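3-polyprenyl-4-hydroxybenzoate decarboxylase and related decarboxylases (Pelotomaculum thermopropionicum, PDB 6H6X) uses prenylated FMN to decarboxylate 2,5-furandicarboxylic acid to 2-furoic acid, and can also carry out the reverse carboxylation. Local coordinates at residues K50-T58 with D112-P120; K81-C92 with V208-L217. The protein carries 8 engineered substitutions. One frame throughout, in Å; residues are numbered along the deposited sequence.

Interaction 1: residues K50-T58 with D112-P120; sequences KGYAVPVVT and DLLKMLPIP
One face of the Tyr52 phenol ring lies against Pro118, whose CA sits 3.6 Å from the ring centroid and only 7° off its normal, while the carbonyl O of Leu114 meets the ring edge in its plane. This is a CH-pi contact on the proline at the centre of an inverse gamma turn, formed where the chain leaves the short helix 113-116. It joins the loop leading into strand 56-58, in the N-terminal family region, to the Rift-related part of the enzyme. With CG of Tyr52 anti to its carbonyl carbon (chi1 -62°), the ring extends along the exit from the helix and carries its hydroxyl to the carbonyl of Leu114 in that short helix. There OH donates to Leu114 O at 2.5 Å, a very short distance, so the hydroxyl is tied to the helix. Leu117 O approaches obliquely, 3.2 Å from Tyr52 CE1; the same oxygen accepts the weak bond from Ile119 N that closes the gamma turn. On the side of the ring nearer its root, Tyr52 CD2 lies 3.7 Å from Pro118 CB.

The rest of the Pro118 ring is held by two valines. Val54 crosses it at about a right angle, with CG1 3.7 Å from Pro118 CD, and CG2 of the same valine turns to the carbonyl of Met116. Tyr286, on the neighbouring strand 286-287, also touches Val54 and Pro118, so the turn packs beside the edge strand of the small mixed sheet. Val56 runs past the proline in the opposite direction. Its CG2 branch, anti to the carbonyl carbon, presses on the ring more tightly than usual van der Waals contact, with Val56 CG2 only 3.4 Å from Pro118 CG.

Interaction 2: residues K81-C92 with V208-L217; sequences KLAAAVENPVPC and VDELEIASAL. With K (potassium ion), chain G; MN (manganese (II) ion), chain H.
Leu82 holds CG anti to its backbone N (chi1 -174°), whereas Leu217 has CG anti to its carbonyl carbon, and these settings bring the branched ends together at a slant, Leu82 CD1 lying 3.9 Å from Leu217 CD1. The other branch of Leu217 drops onto Ala85, with CD2 3.6 Å from Ala85 CB. That methyl group also meets Ala216, CB to CB at 3.8 Å, and the small alanines let the backbones come near. Ile213 completes the patch: its CG2 faces the Ala85 methyl and the CG2 of Val86, and CG1 lies over the Ala85 carbonyl. Shortening Ile213 to an alanine is likely to open a gap beside Ala85 and leave the Val86 methyl without this partner.

The arrangement is a helix pair, segments 81-87 and 210-217, whose axes approach to 8.3 Å with 131° between their N-to-C directions; the chain then leaves the first helix and wraps across the second. In that wrap Pro89 CB rests 3.5 Å from Glu212 CB, and the Pro89 and Val208 side chains cross at about a right angle, CG against CG2. Val90 N donates to Glu212 O at 3.2 Å, nearly straight at 170°. Glu212 O thus takes two bonds, from Val90 N on one face of its plane and from the helical Ala216 N on the other. Ser215 OG gives Pro91 O a weak bond, its stronger partner being Leu222 N, and Cys92 SG packs on Leu211 CB near that hydroxyl. Glu210, on the first turn of the second helix, leaves the backbone on the side away from 81-92, and its OE2 bridges both metals, 2.6 Å from potassium and 2.3 Å from manganese. Asn147 and His169 also bind the manganese, and Glu210 touches the prenylated flavin.

How the interactions relate
From the N terminus the chain passes 50-58, then 81-92, and meets the partner of the first at 112-120, where interaction 1 closes a loop with 53 residues between its segments. Interaction 2 closes later, at 208-217, over a 115-residue span that includes much of the antiparallel sheet. Because 81-92 lies inside the first loop and 208-217 beyond it, the two loops cross. Both join the N-terminal family region to the Rift-related one, but at separate places: their nearest atoms are about 18 Å apart. Interaction 1 lies beside strand 286-287, away from the annotated sites, whereas interaction 2 holds a helix that supplies a metal ligand.

Interaction 1: residues K50-T58 with D112-P120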
loop_
_atom_site.group_PDB
_atom_site.type_symbol
_atom_site.label_atom_id
_atom_site.label_comp_id
_atom_site.label_asym_id
_atom_site.label_seq_id
_atom_site.Cartn_x
_atom_site.Cartn_y
_atom_site.Cartn_z
ATOM N N LYS B 50 -9.129 -20.192 -27.958
ATOM C CA LYS B 50 -8.639 -21.186 -28.881
ATOM C C LYS B 50 -9.358 -22.500 -28.619
ATOM O O LYS B 50 -9.248 -23.069 -27.528
ATOM C CB LYS B 50 -7.129 -21.356 -28.727
ATOM C CG LYS B 50 -6.508 -22.299 -29.759
ATOM C CD LYS B 50 -4.980 -22.255 -29.786
ATOM C CE LYS B 50 -4.310 -22.991 -28.628
ATOM N NZ LYS B 50 -4.611 -24.450 -28.593
ATOM N N GLY B 51 -10.096 -22.951 -29.632
ATOM C CA GLY B 51 -10.769 -24.250 -29.606
ATOM C C GLY B 51 -12.264 -24.186 -29.345
ATOM O O GLY B 51 -12.900 -25.241 -29.240
ATOM N N TYR B 52 -12.822 -22.972 -29.238
ATOM C CA TYR B 52 -14.194 -22.789 -28.733
ATOM C C TYR B 52 -14.929 -21.615 -29.382
ATOM O O TYR B 52 -14.323 -20.590 -29.670
ATOM C CB TYR B 52 -14.157 -22.522 -27.211
ATOM C CG TYR B 52 -13.582 -23.656 -26.391
ATOM C CD1 TYR B 52 -14.377 -24.737 -26.005
ATOM C CD2 TYR B 52 -12.241 -23.663 -26.021
ATOM C CE1 TYR B 52 -13.858 -25.781 -25.262
ATOM C CE2 TYR B 52 -11.722 -24.699 -25.282
ATOM C CZ TYR B 52 -12.532 -25.745 -24.892
ATOM O OH TYR B 52 -12.006 -26.779 -24.160
ATOM N N ALA B 53 -16.241 -21.751 -29.588
ATOM C CA ALA B 53 -17.084 -20.597 -29.947
ATOM C C ALA B 53 -17.499 -19.794 -28.700
ATOM O O ALA B 53 -17.869 -18.620 -28.799
ATOM C CB ALA B 53 -18.321 -21.058 -30.710
ATOM N N VAL B 54 -17.417 -20.418 -27.530
ATOM C CA VAL B 54 -17.893 -19.771 -26.286
ATOM C C VAL B 54 -16.857 -18.766 -25.739
ATOM O O VAL B 54 -15.729 -19.149 -25.495
ATOM C CB VAL B 54 -18.204 -20.866 -25.238
ATOM C CG1 VAL B 54 -18.528 -20.251 -23.864
ATOM C CG2 VAL B 54 -19.329 -21.775 -25.750
ATOM N N PRO B 55 -17.237 -17.498 -25.515
ATOM C CA PRO B 55 -16.360 -16.563 -24.828
ATOM C C PRO B 55 -16.255 -16.795 -23.308
ATOM O O PRO B 55 -17.061 -17.547 -22.759
ATOM C CB PRO B 55 -16.988 -15.204 -25.103
ATOM C CG PRO B 55 -18.384 -15.466 -25.348
ATOM C CD PRO B 55 -18.527 -16.871 -25.844
ATOM N N VAL B 56 -15.228 -16.187 -22.683
ATOM C CA VAL B 56 -14.944 -16.328 -21.256
ATOM C C VAL B 56 -14.926 -14.949 -20.670
ATOM O O VAL B 56 -14.347 -14.048 -21.260
ATOM C CB VAL B 56 -13.628 -17.031 -21.010
ATOM C CG1 VAL B 56 -13.225 -16.950 -19.534
ATOM C CG2 VAL B 56 -13.744 -18.489 -21.431
ATOM N N VAL B 57 -15.614 -14.744 -19.539
ATOM C CA VAL B 57 -15.564 -13.455 -18.863
ATOM C C VAL B 57 -14.892 -13.677 -17.481
ATOM O O VAL B 57 -15.025 -14.732 -16.852
ATOM C CB VAL B 57 -16.945 -12.785 -18.819
ATOM C CG1 VAL B 57 -17.903 -13.492 -17.866
ATOM C CG2 VAL B 57 -16.861 -11.347 -18.442
ATOM N N THR B 58 -14.102 -12.707 -17.058
ATOM C CA THR B 58 -13.486 -12.750 -15.733
ATOM C C THR B 58 -13.493 -11.352 -15.113
ATOM O O THR B 58 -13.557 -10.372 -15.829
ATOM C CB THR B 58 -12.095 -13.389 -15.744
ATOM O OG1 THR B 58 -11.655 -13.640 -14.385
ATOM C CG2 THR B 58 -11.105 -12.528 -16.478
ATOM N N ASP B 112 -19.455 -34.204 -23.027
ATOM C CA ASP B 112 -18.018 -33.946 -22.895
ATOM C C ASP B 112 -17.786 -32.481 -22.496
ATOM O O ASP B 112 -17.858 -31.570 -23.360
ATOM C CB ASP B 112 -17.279 -34.298 -24.209
ATOM C CG ASP B 112 -15.741 -34.384 -24.037
ATOM O OD1 ASP B 112 -15.140 -33.653 -23.209
ATOM O OD2 ASP B 112 -15.117 -35.183 -24.754
ATOM N N LEU B 113 -17.479 -32.266 -21.204
ATOM C CA LEU B 113 -17.414 -30.896 -20.654
ATOM C C LEU B 113 -16.328 -30.054 -21.308
ATOM O O LEU B 113 -16.599 -28.933 -21.778
ATOM C CB LEU B 113 -17.241 -30.903 -19.139
ATOM C CG LEU B 113 -18.422 -31.383 -18.294
ATOM C CD1 LEU B 113 -17.998 -31.342 -16.841
ATOM C CD2 LEU B 113 -19.689 -30.557 -18.489
ATOM N N LEU B 114 -15.114 -30.611 -21.384
ATOM C CA LEU B 114 -14.011 -29.916 -22.064
ATOM C C LEU B 114 -14.215 -29.620 -23.536
ATOM O O LEU B 114 -13.633 -28.645 -24.032
ATOM C CB LEU B 114 -12.665 -30.634 -21.895
ATOM C CG LEU B 114 -11.718 -30.132 -20.798
ATOM C CD1 LEU B 114 -10.301 -30.671 -21.046
ATOM C CD2 LEU B 114 -11.663 -28.603 -20.688
ATOM N N LYS B 115 -15.000 -30.432 -24.241
ATOM C CA LYS B 115 -15.346 -30.109 -25.633
ATOM C C LYS B 115 -16.326 -28.944 -25.710
ATOM O O LYS B 115 -16.205 -28.108 -26.600
ATOM C CB LYS B 115 -15.928 -31.314 -26.400
ATOM C CG LYS B 115 -14.895 -32.317 -26.923
ATOM C CD LYS B 115 -15.106 -32.691 -28.398
ATOM C CE LYS B 115 -16.401 -33.458 -28.652
ATOM N NZ LYS B 115 -16.405 -34.857 -28.120
ATOM N N MET B 116 -17.302 -28.884 -24.798
ATOM C CA MET B 116 -18.320 -27.821 -24.862
ATOM C C MET B 116 -17.848 -26.478 -24.333
ATOM O O MET B 116 -18.242 -25.417 -24.850
ATOM C CB MET B 116 -19.539 -28.205 -24.042
ATOM C CG MET B 116 -20.264 -29.452 -24.493
ATOM S SD MET B 116 -21.496 -29.898 -23.266
ATOM C CE MET B 116 -22.440 -28.395 -23.271
ATOM N N LEU B 117 -17.021 -26.516 -23.289
ATOM C CA LEU B 117 -16.796 -25.315 -22.485
ATOM C C LEU B 117 -15.317 -24.978 -22.350
ATOM O O LEU B 117 -14.465 -25.858 -22.087
ATOM C CB LEU B 117 -17.374 -25.514 -21.103
ATOM C CG LEU B 117 -18.873 -25.837 -21.033
ATOM C CD1 LEU B 117 -19.263 -26.029 -19.584
ATOM C CD2 LEU B 117 -19.722 -24.758 -21.703
ATOM N N PRO B 118 -15.003 -23.696 -22.506
ATOM C CA PRO B 118 -13.635 -23.227 -22.426
ATOM C C PRO B 118 -13.162 -23.113 -20.957
ATOM O O PRO B 118 -12.908 -22.045 -20.487
ATOM C CB PRO B 118 -13.724 -21.861 -23.088
ATOM C CG PRO B 118 -15.097 -21.374 -22.707
ATOM C CD PRO B 118 -15.949 -22.599 -22.777
ATOM N N ILE B 119 -13.013 -24.236 -20.286
ATOM C CA ILE B 119 -12.694 -24.239 -18.897
ATOM C C ILE B 119 -11.196 -24.016 -18.803
ATOM O O ILE B 119 -10.438 -24.869 -19.243
ATOM C CB ILE B 119 -13.101 -25.550 -18.231
ATOM C CG1 ILE B 119 -14.606 -25.740 -18.386
ATOM C CG2 ILE B 119 -12.694 -25.582 -16.761
ATOM C CD1 ILE B 119 -15.080 -27.108 -18.058
ATOM N N PRO B 120 -10.763 -22.901 -18.169
ATOM C CA PRO B 120 -9.344 -22.559 -18.123
ATOM C C PRO B 120 -8.501 -23.400 -17.218
ATOM O O PRO B 120 -9.011 -24.036 -16.295
ATOM C CB PRO B 120 -9.342 -21.117 -17.581
ATOM C CG PRO B 120 -10.765 -20.638 -17.665
ATOM C CD PRO B 120 -11.559 -21.883 -17.456
#

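Interaction 2: residues K81-C92 with V208-L217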
loop_
_atom_site.group_PDB
_atom_site.type_symbol
_atom_site.label_atom_id
_atom_site.label_comp_id
_atom_site.label_asym_id
_atom_site.label_seq_id
_atom_site.Cartn_x
_atom_site.Cartn_y
_atom_site.Cartn_z
ATOM N N LYS B 81 -26.759 -3.719 4.346
ATOM C CA LYS B 81 -27.682 -4.368 3.393
ATOM C C LYS B 81 -27.460 -5.889 3.330
ATOM O O LYS B 81 -28.415 -6.656 3.325
ATOM C CB LYS B 81 -27.629 -3.744 1.997
ATOM C CG LYS B 81 -28.993 -3.828 1.308
ATOM C CD LYS B 81 -28.947 -3.986 -0.209
ATOM C CE LYS B 81 -30.312 -3.743 -0.857
ATOM N NZ LYS B 81 -31.378 -4.556 -0.210
ATOM N N LEU B 82 -26.190 -6.333 3.352
ATOM C CA LEU B 82 -25.902 -7.777 3.291
ATOM C C LEU B 82 -26.404 -8.481 4.548
ATOM O O LEU B 82 -27.054 -9.514 4.446
ATOM C CB LEU B 82 -24.420 -8.075 3.002
ATOM C CG LEU B 82 -24.037 -9.553 2.785
ATOM C CD1 LEU B 82 -24.906 -10.260 1.741
ATOM C CD2 LEU B 82 -22.565 -9.655 2.386
ATOM N N ALA B 83 -26.164 -7.902 5.720
ATOM C CA ALA B 83 -26.635 -8.533 6.987
ATOM C C ALA B 83 -28.187 -8.591 7.109
ATOM O O ALA B 83 -28.771 -9.571 7.611
ATOM C CB ALA B 83 -26.038 -7.799 8.185
ATOM N N ALA B 84 -28.831 -7.542 6.619
ATOM C CA ALA B 84 -30.308 -7.503 6.488
ATOM C C ALA B 84 -30.840 -8.619 5.574
ATOM O O ALA B 84 -31.853 -9.277 5.909
ATOM C CB ALA B 84 -30.776 -6.131 5.949
ATOM N N ALA B 85 -30.175 -8.832 4.419
ATOM C CA ALA B 85 -30.564 -9.961 3.549
ATOM C C ALA B 85 -30.375 -11.316 4.214
ATOM O O ALA B 85 -31.207 -12.225 4.029
ATOM C CB ALA B 85 -29.824 -9.917 2.235
ATOM N N VAL B 86 -29.306 -11.479 4.999
ATOM C CA VAL B 86 -29.094 -12.741 5.724
ATOM C C VAL B 86 -30.144 -12.936 6.805
ATOM O O VAL B 86 -30.631 -14.054 6.994
ATOM C CB VAL B 86 -27.688 -12.843 6.346
ATOM C CG1 VAL B 86 -27.544 -14.123 7.189
ATOM C CG2 VAL B 86 -26.628 -12.836 5.236
ATOM N N GLU B 87 -30.495 -11.862 7.502
ATOM C CA GLU B 87 -31.505 -11.934 8.583
ATOM C C GLU B 87 -32.907 -12.157 8.001
ATOM O O GLU B 87 -33.674 -12.942 8.568
ATOM C CB GLU B 87 -31.433 -10.676 9.505
ATOM C CG GLU B 87 -32.622 -10.366 10.444
ATOM C CD GLU B 87 -32.929 -11.397 11.543
ATOM O OE1 GLU B 87 -32.348 -12.507 11.553
ATOM O OE2 GLU B 87 -33.787 -11.090 12.404
ATOM N N ASN B 88 -33.212 -11.506 6.871
ATOM C CA ASN B 88 -34.552 -11.568 6.265
ATOM C C ASN B 88 -34.568 -12.116 4.834
ATOM O O ASN B 88 -34.765 -11.369 3.887
ATOM C CB ASN B 88 -35.203 -10.171 6.308
ATOM C CG ASN B 88 -35.424 -9.686 7.734
ATOM O OD1 ASN B 88 -34.684 -8.829 8.214
ATOM N ND2 ASN B 88 -36.400 -10.278 8.437
ATOM N N PRO B 89 -34.385 -13.424 4.673
ATOM C CA PRO B 89 -34.453 -13.982 3.321
ATOM C C PRO B 89 -35.850 -13.859 2.711
ATOM O O PRO B 89 -36.813 -13.771 3.437
ATOM C CB PRO B 89 -34.104 -15.451 3.511
ATOM C CG PRO B 89 -33.547 -15.565 4.895
ATOM C CD PRO B 89 -34.152 -14.455 5.687
ATOM N N VAL B 90 -35.920 -13.906 1.390
ATOM C CA VAL B 90 -37.126 -13.641 0.596
ATOM C C VAL B 90 -37.330 -14.829 -0.333
ATOM O O VAL B 90 -36.403 -15.215 -1.010
ATOM C CB VAL B 90 -36.923 -12.353 -0.233
ATOM C CG1 VAL B 90 -37.849 -12.265 -1.435
ATOM C CG2 VAL B 90 -37.099 -11.128 0.652
ATOM N N PRO B 91 -38.545 -15.409 -0.379
ATOM C CA PRO B 91 -38.700 -16.561 -1.282
ATOM C C PRO B 91 -38.375 -16.291 -2.764
ATOM O O PRO B 91 -38.529 -15.175 -3.268
ATOM C CB PRO B 91 -40.175 -16.946 -1.119
ATOM C CG PRO B 91 -40.487 -16.566 0.307
ATOM C CD PRO B 91 -39.682 -15.306 0.557
ATOM N N CYS B 92 -37.882 -17.335 -3.415
ATOM C CA CYS B 92 -37.641 -17.348 -4.852
ATOM C C CYS B 92 -38.927 -17.761 -5.536
ATOM O O CYS B 92 -39.787 -18.420 -4.934
ATOM C CB CYS B 92 -36.528 -18.354 -5.190
ATOM S SG CYS B 92 -34.924 -17.870 -4.511
ATOM N N VAL B 208 -30.515 -22.070 6.328
ATOM C CA VAL B 208 -31.014 -20.911 5.565
ATOM C C VAL B 208 -30.487 -20.955 4.136
ATOM O O VAL B 208 -29.292 -21.142 3.873
ATOM C CB VAL B 208 -30.823 -19.536 6.261
ATOM C CG1 VAL B 208 -29.412 -19.323 6.693
ATOM C CG2 VAL B 208 -31.251 -18.385 5.361
ATOM N N ASP B 209 -31.432 -20.777 3.224
ATOM C CA ASP B 209 -31.236 -21.017 1.815
ATOM C C ASP B 209 -30.582 -19.766 1.231
ATOM O O ASP B 209 -31.164 -18.668 1.202
ATOM C CB ASP B 209 -32.602 -21.330 1.184
ATOM C CG ASP B 209 -32.561 -21.450 -0.326
ATOM O OD1 ASP B 209 -31.478 -21.365 -0.935
ATOM O OD2 ASP B 209 -33.648 -21.632 -0.908
ATOM N N GLU B 210 -29.344 -19.926 0.769
ATOM C CA GLU B 210 -28.665 -18.782 0.159
ATOM C C GLU B 210 -29.326 -18.239 -1.091
ATOM O O GLU B 210 -29.135 -17.068 -1.404
ATOM C CB GLU B 210 -27.202 -19.076 -0.091
ATOM C CG GLU B 210 -26.457 -19.216 1.221
ATOM C CD GLU B 210 -26.330 -20.651 1.696
ATOM O OE1 GLU B 210 -27.134 -21.559 1.317
ATOM O OE2 GLU B 210 -25.362 -20.858 2.447
ATOM N N LEU B 211 -30.132 -19.020 -1.784
ATOM C CA LEU B 211 -30.887 -18.441 -2.950
ATOM C C LEU B 211 -31.929 -17.397 -2.491
ATOM O O LEU B 211 -32.187 -16.428 -3.183
ATOM C CB LEU B 211 -31.556 -19.545 -3.772
ATOM C CG LEU B 211 -30.625 -20.545 -4.444
ATOM C CD1 LEU B 211 -31.445 -21.511 -5.297
ATOM C CD2 LEU B 211 -29.559 -19.881 -5.315
ATOM N N GLU B 212 -32.466 -17.585 -1.297
ATOM C CA GLU B 212 -33.378 -16.625 -0.649
ATOM C C GLU B 212 -32.674 -15.381 -0.175
ATOM O O GLU B 212 -33.222 -14.272 -0.249
ATOM C CB GLU B 212 -34.139 -17.313 0.502
ATOM C CG GLU B 212 -35.054 -18.384 -0.052
ATOM C CD GLU B 212 -35.980 -19.036 0.964
ATOM O OE1 GLU B 212 -35.745 -18.962 2.195
ATOM O OE2 GLU B 212 -36.951 -19.672 0.510
ATOM N N ILE B 213 -31.421 -15.535 0.237
ATOM C CA ILE B 213 -30.594 -14.379 0.518
ATOM C C ILE B 213 -30.355 -13.585 -0.768
ATOM O O ILE B 213 -30.512 -12.362 -0.814
ATOM C CB ILE B 213 -29.288 -14.794 1.212
ATOM C CG1 ILE B 213 -29.602 -15.428 2.576
ATOM C CG2 ILE B 213 -28.407 -13.574 1.448
ATOM C CD1 ILE B 213 -28.458 -16.231 3.156
ATOM N N ALA B 214 -30.027 -14.282 -1.841
ATOM C CA ALA B 214 -29.841 -13.607 -3.129
ATOM C C ALA B 214 -31.092 -12.871 -3.560
ATOM O O ALA B 214 -31.012 -11.757 -4.029
ATOM C CB ALA B 214 -29.467 -14.630 -4.199
ATOM N N SER B 215 -32.233 -13.513 -3.414
ATOM C CA SER B 215 -33.538 -12.885 -3.668
ATOM C C SER B 215 -33.720 -11.562 -2.932
ATOM O O SER B 215 -34.073 -10.586 -3.536
ATOM C CB SER B 215 -34.657 -13.849 -3.251
ATOM O OG SER B 215 -35.375 -14.283 -4.338
ATOM N N ALA B 216 -33.441 -11.538 -1.633
ATOM C CA ALA B 216 -33.462 -10.270 -0.866
ATOM C C ALA B 216 -32.511 -9.181 -1.343
ATOM O O ALA B 216 -32.767 -8.007 -1.103
ATOM C CB ALA B 216 -33.204 -10.535 0.614
ATOM N N LEU B 217 -31.383 -9.548 -1.959
ATOM C CA LEU B 217 -30.420 -8.534 -2.384
ATOM C C LEU B 217 -30.802 -7.943 -3.724
ATOM O O LEU B 217 -30.375 -6.838 -4.077
ATOM C CB LEU B 217 -29.006 -9.135 -2.500
ATOM C CG LEU B 217 -28.253 -9.590 -1.241
ATOM C CD1 LEU B 217 -26.964 -10.279 -1.593
ATOM C CD2 LEU B 217 -27.963 -8.380 -0.399
HETATM K K K G . -22.845 -20.677 1.713
HETATM MN MN MN H . -25.241 -22.663 3.915
HETATM O O HOH W 1 -23.967 -20.964 5.017
#